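Local atomic coordinates of MdbA protein (Corynebacterium matruchotii ATCC 14266, PDB entry 6BO0), a protein that probably catalyses the formation of disulfide bonds in exported proteins, as a thiol-disulfide oxidoreductase of the DsbA family with a thioredoxin fold. Residues Ala18-Val23 and Val31-Asp36; Gly25-Leu30 and Asn75-Asn80; Lys39-Tyr44 and Val182-Lys187. All coordinates share one frame; numbering follows the deposited sequence.

All three contacts lie in one mixed sheet, in which strand 20-24 is followed by 27-31, 72-78, 39-45, 181-184 and 187-188. Interaction 1 sits at the outermost strand 20-24, interaction 2 joins 27-31 to 72-78, and interaction 3 joins 39-45 to 181-184. The centres of interactions 1 and 2 are about 14 Å apart, those of 2 and 3 about 11 Å, and those of 1 and 3 about 16 Å. Along the chain interaction 1 closes before interaction 3 opens, whereas interaction 2 alternates with both. Strands 72-78 and 39-45 run parallel as neighbours, so the N-terminal hairpin and the C-terminal strands become parts of one thioredoxin-like sheet.

Interaction 1. Residues Ala18-Val23 and Val31-Asp36; sequences AFNNKV and VSDKAD
Two similar first torsions bring Asn20 and Asp33 together: in each, CG lies opposite the carbonyl carbon and beside the backbone N (chi1 -54° in Asn20, -71° in Asp33), and the two side chains cross at about a right angle. Asn20 ND2 donates to Asp33 OD1 at 2.9 Å. The bond is bent, with 134° at the hydrogen; the carboxylate oxygen lies near the amide plane of Asn20, but the amide nitrogen approaches it from above the carboxylate plane. A short amide facing a short carboxylate suits this exposed edge, since both ends reach solvent, and the bond ties the turn residue Asp33 back to the strand.

The backbone of Asn20 pairs with Val31 at the end of a β-hairpin ladder. Asn20 and Val31 form an antiparallel hydrogen-bonded pair, Asn20 N giving its proton to Val31 O at 2.8 Å and Val31 N returning one to Asn20 O at 3.2 Å. Strand 20-24 is an outermost strand of the thioredoxin-like sheet, and past Val31 the chain leaves the ladder in a type I turn from Ser32 to Ala35, closed by Ala35 N to Ser32 O. Ser32 also makes an ST turn: its OG, set between the backbone N and the carbonyl carbon, accepts from Lys34 N at 3.1 Å. The same hydroxyl bonds to Glu68 O near the end of helix 51-68, tying the turn to that helix, a task for which a small hydroxyl side chain is well fitted.

Phe19 meets the loop through its CB, which lies 4.0 Å from Ser32 CB and 3.7 Å from Val31 O. Its ring leads away from the loop into a buried position against Leu30, Ile67 of helix 51-68 and Ala106 of helix 106-118, where a large apolar group belongs.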
loop_
_atom_site.group_PDB
_atom_site.type_symbol
_atom_site.label_atom_id
_atom_site.label_comp_id
_atom_site.label_asym_id
_atom_site.label_seq_id
_atom_site.Cartn_x
_atom_site.Cartn_y
_atom_site.Cartn_z
ATOM N N ALA A 18 -6.844 1.658 -13.956
ATOM C CA ALA A 18 -7.140 2.888 -14.722
ATOM C C ALA A 18 -7.150 4.045 -13.734
ATOM O O ALA A 18 -8.150 4.749 -13.584
ATOM C CB ALA A 18 -8.454 2.799 -15.493
ATOM N N PHE A 19 -6.003 4.306 -13.153
ATOM C CA PHE A 19 -5.823 5.445 -12.281
ATOM C C PHE A 19 -4.347 5.780 -12.172
ATOM O O PHE A 19 -3.480 5.069 -12.737
ATOM C CB PHE A 19 -6.462 5.232 -10.903
ATOM C CG PHE A 19 -6.028 3.972 -10.194
ATOM C CD1 PHE A 19 -4.808 3.884 -9.531
ATOM C CD2 PHE A 19 -6.839 2.852 -10.213
ATOM C CE1 PHE A 19 -4.432 2.715 -8.888
ATOM C CE2 PHE A 19 -6.475 1.690 -9.557
ATOM C CZ PHE A 19 -5.255 1.615 -8.903
ATOM N N ASN A 20 -4.072 6.917 -11.552
ATOM C CA ASN A 20 -2.728 7.451 -11.385
ATOM C C ASN A 20 -2.234 7.241 -9.971
ATOM O O ASN A 20 -3.021 7.100 -9.037
ATOM C CB ASN A 20 -2.757 8.951 -11.698
ATOM C CG ASN A 20 -3.352 9.224 -13.038
ATOM O OD1 ASN A 20 -2.973 8.549 -13.991
ATOM N ND2 ASN A 20 -4.318 10.108 -13.109
ATOM N N ASN A 21 -0.911 7.216 -9.847
ATOM C CA ASN A 21 -0.257 7.053 -8.571
ATOM C C ASN A 21 0.756 8.138 -8.401
ATOM O O ASN A 21 1.597 8.341 -9.283
ATOM C CB ASN A 21 0.467 5.689 -8.461
ATOM C CG ASN A 21 1.454 5.429 -9.608
ATOM O OD1 ASN A 21 1.093 5.559 -10.782
ATOM N ND2 ASN A 21 2.669 5.030 -9.288
ATOM N N LYS A 22 0.739 8.804 -7.263
ATOM C CA LYS A 22 1.852 9.675 -6.944
ATOM C C LYS A 22 2.024 9.770 -5.434
ATOM O O LYS A 22 1.138 9.426 -4.678
ATOM C CB LYS A 22 1.718 11.037 -7.588
ATOM C CG LYS A 22 0.700 11.904 -6.918
ATOM C CD LYS A 22 0.791 13.330 -7.449
ATOM C CE LYS A 22 0.237 14.344 -6.449
ATOM N NZ LYS A 22 0.786 15.716 -6.657
ATOM N N VAL A 23 3.194 10.184 -5.004
ATOM C CA VAL A 23 3.429 10.435 -3.598
ATOM C C VAL A 23 3.033 11.865 -3.285
ATOM O O VAL A 23 3.461 12.786 -3.957
ATOM C CB VAL A 23 4.881 10.155 -3.239
ATOM C CG1 VAL A 23 5.148 10.474 -1.780
ATOM C CG2 VAL A 23 5.195 8.696 -3.553
ATOM N N VAL A 31 -5.698 8.122 -7.654
ATOM C CA VAL A 31 -6.801 8.980 -8.109
ATOM C C VAL A 31 -6.818 8.908 -9.616
ATOM O O VAL A 31 -5.775 8.763 -10.258
ATOM C CB VAL A 31 -6.679 10.445 -7.624
ATOM C CG1 VAL A 31 -5.617 11.219 -8.381
ATOM C CG2 VAL A 31 -8.014 11.149 -7.719
ATOM N N SER A 32 -8.006 8.980 -10.190
ATOM C CA SER A 32 -8.082 8.986 -11.620
ATOM C C SER A 32 -8.383 10.352 -12.183
ATOM O O SER A 32 -8.804 11.273 -11.479
ATOM C CB SER A 32 -9.064 7.972 -12.105
ATOM O OG SER A 32 -10.343 8.526 -12.058
ATOM N N ASP A 33 -8.144 10.483 -13.480
ATOM C CA ASP A 33 -8.495 11.691 -14.220
ATOM C C ASP A 33 -10.006 11.984 -14.203
ATOM O O ASP A 33 -10.416 13.097 -14.492
ATOM C CB ASP A 33 -8.037 11.578 -15.678
ATOM C CG ASP A 33 -6.522 11.660 -15.848
ATOM O OD1 ASP A 33 -5.778 11.948 -14.878
ATOM O OD2 ASP A 33 -6.057 11.443 -16.992
ATOM N N LYS A 34 -10.817 10.995 -13.839
ATOM C CA LYS A 34 -12.269 11.202 -13.742
ATOM C C LYS A 34 -12.703 11.828 -12.436
ATOM O O LYS A 34 -13.868 12.105 -12.253
ATOM C CB LYS A 34 -13.015 9.896 -13.906
ATOM C CG LYS A 34 -12.698 9.210 -15.209
ATOM C CD LYS A 34 -13.510 7.946 -15.420
ATOM C CE LYS A 34 -13.129 7.277 -16.724
ATOM N NZ LYS A 34 -13.967 6.075 -17.007
ATOM N N ALA A 35 -11.767 12.031 -11.507
ATOM C CA ALA A 35 -12.104 12.586 -10.205
ATOM C C ALA A 35 -13.014 13.807 -10.329
ATOM O O ALA A 35 -12.717 14.760 -11.023
ATOM C CB ALA A 35 -10.849 12.917 -9.426
ATOM N N ASP A 36 -14.133 13.737 -9.631
ATOM C CA ASP A 36 -15.173 14.744 -9.713
ATOM C C ASP A 36 -15.702 14.926 -8.307
ATOM O O ASP A 36 -16.444 14.081 -7.794
ATOM C CB ASP A 36 -16.264 14.272 -10.690
ATOM C CG ASP A 36 -17.439 15.227 -10.795
ATOM O OD1 ASP A 36 -17.334 16.381 -10.316
ATOM O OD2 ASP A 36 -18.469 14.815 -11.395
#

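Interaction 2. Residues Gly25-Leu30 and Asn75-Asn80; sequences GSAVQL and NIRTMN
Val28 and Ile76 face each other as an antiparallel hydrogen-bonded pair. Val28 N donates to Ile76 O at 2.9 Å, and Ile76 N to Val28 O at 2.8 Å. Their branched side chains stand on one face of the sheet with CB atoms 4.2 Å apart, and Leu30 CD1 reaches Ile76 CG1 on the same side; β-branched residues suit such a buried strand pair, and Tyr109 of helix 106-118 packs on both Val28 and Ile76.

On the other face Gln29 and Asn75 form the next, non-hydrogen-bonded pair, their side chains side by side and pointing the same way, with amide planes 32° apart. Water joins the two amides, accepting from Gln29 NE2 and donating to Asn75 OD1, each at 2.7 Å. Asn75 ND2 turns instead to Asp42 OD1.

Arg77 is extended from CG to NE, which carries its guanidinium out over Ala27 of the neighbouring strand. Ala27 CB lies over one face of that flat group, offset toward the rim and 3.8 Å from Arg77 CZ; a small methyl fits beneath it. Ser26 OG sits at the edge of the group, near its plane, and a water links Ser26 N to Arg77 NH1.

The second shell fixes these polar ends. Arg77 NE forms a salt bridge with Asp42 OD1, while Asn165 OD1 of helix 155-172 accepts from Arg77 NH1 and is hydrogen-bonded to Ser26 OG. Another water gives protons to Ser26 O and Ile76 O and accepts from Thr78 N, continuing the strand connection where direct pairing stops. An N-terminal strand added antiparallel to a central strand in this way, with helices on both faces, is consistent with the thioredoxin-like α/β fold of the DsbA family.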
loop_
_atom_site.group_PDB
_atom_site.type_symbol
_atom_site.label_atom_id
_atom_site.label_comp_id
_atom_site.label_asym_id
_atom_site.label_seq_id
_atom_site.Cartn_x
_atom_site.Cartn_y
_atom_site.Cartn_z
ATOM N N GLY A 25 2.950 14.130 0.095
ATOM C CA GLY A 25 3.303 14.152 1.517
ATOM C C GLY A 25 3.740 12.756 1.900
ATOM O O GLY A 25 4.604 12.161 1.269
ATOM N N SER A 26 3.084 12.177 2.891
ATOM C CA SER A 26 3.427 10.824 3.305
ATOM C C SER A 26 2.432 9.789 2.741
ATOM O O SER A 26 2.476 8.631 3.133
ATOM C CB SER A 26 3.511 10.734 4.829
ATOM O OG SER A 26 2.307 11.194 5.445
ATOM N N ALA A 27 1.575 10.203 1.810
ATOM C CA ALA A 27 0.592 9.299 1.198
ATOM C C ALA A 27 1.031 8.801 -0.161
ATOM O O ALA A 27 1.664 9.546 -0.919
ATOM C CB ALA A 27 -0.727 10.030 0.998
ATOM N N VAL A 28 0.667 7.562 -0.475
ATOM C CA VAL A 28 0.584 7.122 -1.846
ATOM C C VAL A 28 -0.837 7.422 -2.308
ATOM O O VAL A 28 -1.796 6.814 -1.813
ATOM C CB VAL A 28 0.946 5.622 -2.008
ATOM C CG1 VAL A 28 0.685 5.187 -3.435
ATOM C CG2 VAL A 28 2.386 5.341 -1.600
ATOM N N GLN A 29 -0.959 8.396 -3.208
ATOM C CA GLN A 29 -2.260 8.880 -3.658
ATOM C C GLN A 29 -2.635 8.155 -4.935
ATOM O O GLN A 29 -1.892 8.183 -5.925
ATOM C CB GLN A 29 -2.167 10.395 -3.913
ATOM C CG GLN A 29 -3.437 11.060 -4.447
ATOM C CD GLN A 29 -3.144 12.388 -5.162
ATOM O OE1 GLN A 29 -2.954 12.435 -6.391
ATOM N NE2 GLN A 29 -3.035 13.445 -4.399
ATOM N N LEU A 30 -3.813 7.549 -4.903
ATOM C CA LEU A 30 -4.401 6.885 -6.045
ATOM C C LEU A 30 -5.661 7.639 -6.430
ATOM O O LEU A 30 -6.604 7.758 -5.647
ATOM C CB LEU A 30 -4.757 5.432 -5.710
ATOM C CG LEU A 30 -3.619 4.625 -5.062
ATOM C CD1 LEU A 30 -4.134 3.220 -4.745
ATOM C CD2 LEU A 30 -2.394 4.538 -5.972
ATOM N N ASN A 75 -5.665 7.743 -0.277
ATOM C CA ASN A 75 -4.312 7.903 0.264
ATOM C C ASN A 75 -3.953 6.664 1.061
ATOM O O ASN A 75 -4.469 6.449 2.169
ATOM C CB ASN A 75 -4.285 9.112 1.184
ATOM C CG ASN A 75 -4.422 10.421 0.454
ATOM O OD1 ASN A 75 -3.948 10.592 -0.659
ATOM N ND2 ASN A 75 -5.037 11.386 1.123
ATOM N N ILE A 76 -3.055 5.850 0.519
ATOM C CA ILE A 76 -2.483 4.730 1.257
ATOM C C ILE A 76 -1.400 5.314 2.149
ATOM O O ILE A 76 -0.425 5.889 1.658
ATOM C CB ILE A 76 -1.917 3.644 0.319
ATOM C CG1 ILE A 76 -2.991 3.097 -0.629
ATOM C CG2 ILE A 76 -1.241 2.555 1.148
ATOM C CD1 ILE A 76 -4.132 2.371 0.026
ATOM N N ARG A 77 -1.597 5.166 3.456
ATOM C CA ARG A 77 -0.723 5.730 4.475
ATOM C C ARG A 77 -0.069 4.594 5.260
ATOM O O ARG A 77 -0.571 4.113 6.257
ATOM C CB ARG A 77 -1.527 6.682 5.362
ATOM C CG ARG A 77 -1.966 7.923 4.612
ATOM C CD ARG A 77 -2.562 8.977 5.515
ATOM N NE ARG A 77 -2.948 10.196 4.794
ATOM C CZ ARG A 77 -2.119 11.131 4.390
ATOM N NH1 ARG A 77 -0.817 11.030 4.642
ATOM N NH2 ARG A 77 -2.579 12.186 3.741
ATOM N N THR A 78 1.078 4.168 4.743
ATOM C CA THR A 78 1.777 3.030 5.291
ATOM C C THR A 78 2.483 3.390 6.583
ATOM O O THR A 78 3.034 4.475 6.706
ATOM C CB THR A 78 2.775 2.474 4.274
ATOM O OG1 THR A 78 2.146 2.390 2.999
ATOM C CG2 THR A 78 3.309 1.085 4.685
ATOM N N MET A 79 2.439 2.434 7.520
ATOM C CA MET A 79 3.068 2.533 8.831
ATOM C C MET A 79 3.955 1.311 9.059
ATOM O O MET A 79 3.940 0.355 8.281
ATOM C CB MET A 79 2.006 2.687 9.933
ATOM C CG MET A 79 1.217 4.009 9.778
ATOM S SD MET A 79 0.171 4.441 11.146
ATOM C CE MET A 79 -0.741 2.986 11.092
ATOM N N ASN A 80 4.748 1.368 10.128
ATOM C CA ASN A 80 5.696 0.289 10.399
ATOM C C ASN A 80 5.814 -0.091 11.854
ATOM O O ASN A 80 6.810 -0.688 12.260
ATOM C CB ASN A 80 7.078 0.654 9.842
ATOM C CG ASN A 80 7.686 1.827 10.576
ATOM O OD1 ASN A 80 7.094 2.302 11.542
ATOM N ND2 ASN A 80 8.844 2.303 10.137
HETATM O O HOH W 1 2.254 5.892 2.444
HETATM O O HOH W 2 0.492 13.500 3.572
HETATM O O HOH W 3 -3.554 13.085 -1.724
#

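Interaction 3. Residues Lys39-Tyr44 and Val182-Lys187; sequences KTVDIY and VFIDGK
Tyr44 and Phe183 meet obliquely across an antiparallel strand pair of the thioredoxin-like sheet, where strand 39-45 takes up strand 181-184 just before the chain turns back. The ring planes stand 72° apart with centroids at 5.7 Å, and Tyr44 CE1 approaches Phe183 CD1 to 3.7 Å. Both rings stand on the face that carries Asp42, and CG beside the backbone N in each (chi1 -65° in Tyr44) turns them toward one another, against Leu169 of helix 155-172. Broad, flat side chains fill this helix-sheet interface well.

The opposite face is aliphatic. Val41 and Val182 cross at a slant, CG1 to CG1 at 3.9 Å, while Val41 CG2 packs on Ile184 CG1 and Ile43 on Val182; β-branched residues favour the extended backbone here. Between these faces Asp42 and Phe183 form a hydrogen-bonded pair, with Phe183 N lying in the carbonyl plane of Asp42 O. The Asp42 carboxylate stands on the same face as Phe183; OD1 is already engaged by Arg77 and Asn75, while OD2 lies 2.8 Å from a water oxygen that accepts from Gly186 N.

A type I' turn from Ile184 to Lys187 follows. Asp185 and Gly186 both adopt positive phi there, and the backbone angles of Gly186 call for a residue without CB. The side chain of Asp185 crosses that of Thr40 at about a right angle; Asp185 N donates to Thr40 O at 2.8 Å. A short carboxylate at this first inner position can reach back, and Thr40 N donates to Asp185 OD1 at 2.9 Å, nearly straight at 165° but from above the carboxylate plane.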
loop_
_atom_site.group_PDB
_atom_site.type_symbol
_atom_site.label_atom_id
_atom_site.label_comp_id
_atom_site.label_asym_id
_atom_site.label_seq_id
_atom_site.Cartn_x
_atom_site.Cartn_y
_atom_site.Cartn_z
ATOM N N LYS A 39 -14.263 12.155 -2.837
ATOM C CA LYS A 39 -14.004 12.028 -1.412
ATOM C C LYS A 39 -12.564 11.564 -1.172
ATOM O O LYS A 39 -12.063 10.705 -1.875
ATOM C CB LYS A 39 -14.968 11.020 -0.819
ATOM C CG LYS A 39 -16.397 11.545 -0.753
ATOM C CD LYS A 39 -17.307 10.485 -0.185
ATOM C CE LYS A 39 -18.614 11.048 0.314
ATOM N NZ LYS A 39 -19.455 11.599 -0.768
ATOM N N THR A 40 -11.944 12.116 -0.148
ATOM C CA THR A 40 -10.601 11.686 0.259
ATOM C C THR A 40 -10.732 10.541 1.251
ATOM O O THR A 40 -11.363 10.692 2.280
ATOM C CB THR A 40 -9.822 12.859 0.872
ATOM O OG1 THR A 40 -9.663 13.879 -0.125
ATOM C CG2 THR A 40 -8.443 12.432 1.346
ATOM N N VAL A 41 -10.095 9.412 0.940
ATOM C CA VAL A 41 -10.160 8.233 1.789
ATOM C C VAL A 41 -8.724 7.943 2.233
ATOM O O VAL A 41 -7.878 7.566 1.430
ATOM C CB VAL A 41 -10.781 7.025 1.076
ATOM C CG1 VAL A 41 -10.853 5.836 2.021
ATOM C CG2 VAL A 41 -12.159 7.380 0.529
ATOM N N ASP A 42 -8.456 8.115 3.519
ATOM C CA ASP A 42 -7.146 7.805 4.101
ATOM C C ASP A 42 -7.184 6.406 4.697
ATOM O O ASP A 42 -8.065 6.117 5.525
ATOM C CB ASP A 42 -6.797 8.833 5.181
ATOM C CG ASP A 42 -6.543 10.216 4.619
ATOM O OD1 ASP A 42 -5.581 10.380 3.856
ATOM O OD2 ASP A 42 -7.303 11.167 4.938
ATOM N N ILE A 43 -6.231 5.568 4.294
ATOM C CA ILE A 43 -6.149 4.191 4.766
ATOM C C ILE A 43 -4.786 3.982 5.401
ATOM O O ILE A 43 -3.764 3.983 4.722
ATOM C CB ILE A 43 -6.366 3.185 3.624
ATOM C CG1 ILE A 43 -7.708 3.462 2.939
ATOM C CG2 ILE A 43 -6.251 1.746 4.137
ATOM C CD1 ILE A 43 -7.987 2.560 1.768
ATOM N N TYR A 44 -4.789 3.822 6.716
ATOM C CA TYR A 44 -3.576 3.578 7.485
ATOM C C TYR A 44 -3.395 2.078 7.637
ATOM O O TYR A 44 -4.272 1.382 8.152
ATOM C CB TYR A 44 -3.695 4.238 8.863
ATOM C CG TYR A 44 -3.784 5.759 8.793
ATOM C CD1 TYR A 44 -4.988 6.401 8.603
ATOM C CD2 TYR A 44 -2.650 6.540 8.919
ATOM C CE1 TYR A 44 -5.058 7.778 8.564
ATOM C CE2 TYR A 44 -2.702 7.897 8.875
ATOM C CZ TYR A 44 -3.914 8.524 8.689
ATOM O OH TYR A 44 -3.932 9.895 8.640
ATOM N N VAL A 182 -9.462 3.739 8.699
ATOM C CA VAL A 182 -9.970 4.390 7.507
ATOM C C VAL A 182 -10.701 5.649 7.887
ATOM O O VAL A 182 -11.520 5.644 8.819
ATOM C CB VAL A 182 -10.914 3.454 6.719
ATOM C CG1 VAL A 182 -11.479 4.133 5.481
ATOM C CG2 VAL A 182 -10.186 2.171 6.370
ATOM N N PHE A 183 -10.396 6.717 7.148
ATOM C CA PHE A 183 -11.073 8.000 7.292
ATOM C C PHE A 183 -11.651 8.385 5.941
ATOM O O PHE A 183 -10.994 8.216 4.916
ATOM C CB PHE A 183 -10.116 9.120 7.745
ATOM C CG PHE A 183 -9.559 8.937 9.114
ATOM C CD1 PHE A 183 -8.627 7.943 9.380
ATOM C CD2 PHE A 183 -9.917 9.797 10.138
ATOM C CE1 PHE A 183 -8.122 7.788 10.655
ATOM C CE2 PHE A 183 -9.408 9.643 11.396
ATOM C CZ PHE A 183 -8.507 8.639 11.660
ATOM N N ILE A 184 -12.877 8.908 5.935
ATOM C CA ILE A 184 -13.482 9.479 4.737
ATOM C C ILE A 184 -13.714 10.967 4.994
ATOM O O ILE A 184 -14.403 11.325 5.943
ATOM C CB ILE A 184 -14.815 8.798 4.357
ATOM C CG1 ILE A 184 -14.604 7.298 4.074
ATOM C CG2 ILE A 184 -15.447 9.507 3.164
ATOM C CD1 ILE A 184 -15.870 6.521 3.792
ATOM N N ASP A 185 -13.082 11.808 4.189
ATOM C CA ASP A 185 -13.101 13.268 4.392
ATOM C C ASP A 185 -12.838 13.612 5.858
ATOM O O ASP A 185 -13.480 14.478 6.440
ATOM C CB ASP A 185 -14.390 13.865 3.857
ATOM C CG ASP A 185 -14.427 13.863 2.334
ATOM O OD1 ASP A 185 -13.339 13.873 1.684
ATOM O OD2 ASP A 185 -15.537 13.855 1.776
ATOM N N GLY A 186 -11.847 12.951 6.433
ATOM C CA GLY A 186 -11.395 13.259 7.758
ATOM C C GLY A 186 -12.172 12.681 8.918
ATOM O O GLY A 186 -11.837 12.955 10.066
ATOM N N LYS A 187 -13.199 11.883 8.640
ATOM C CA LYS A 187 -14.007 11.258 9.682
ATOM C C LYS A 187 -13.662 9.766 9.721
ATOM O O LYS A 187 -13.744 9.088 8.696
ATOM C CB LYS A 187 -15.488 11.470 9.368
ATOM C CG LYS A 187 -15.951 12.918 9.475
ATOM C CD LYS A 187 -17.466 13.001 9.364
ATOM C CE LYS A 187 -17.964 14.434 9.346
ATOM N NZ LYS A 187 -19.419 14.489 9.026
HETATM O O HOH W 4 -10.058 11.357 4.800
HETATM O O HOH W 5 -11.904 15.166 -0.769
#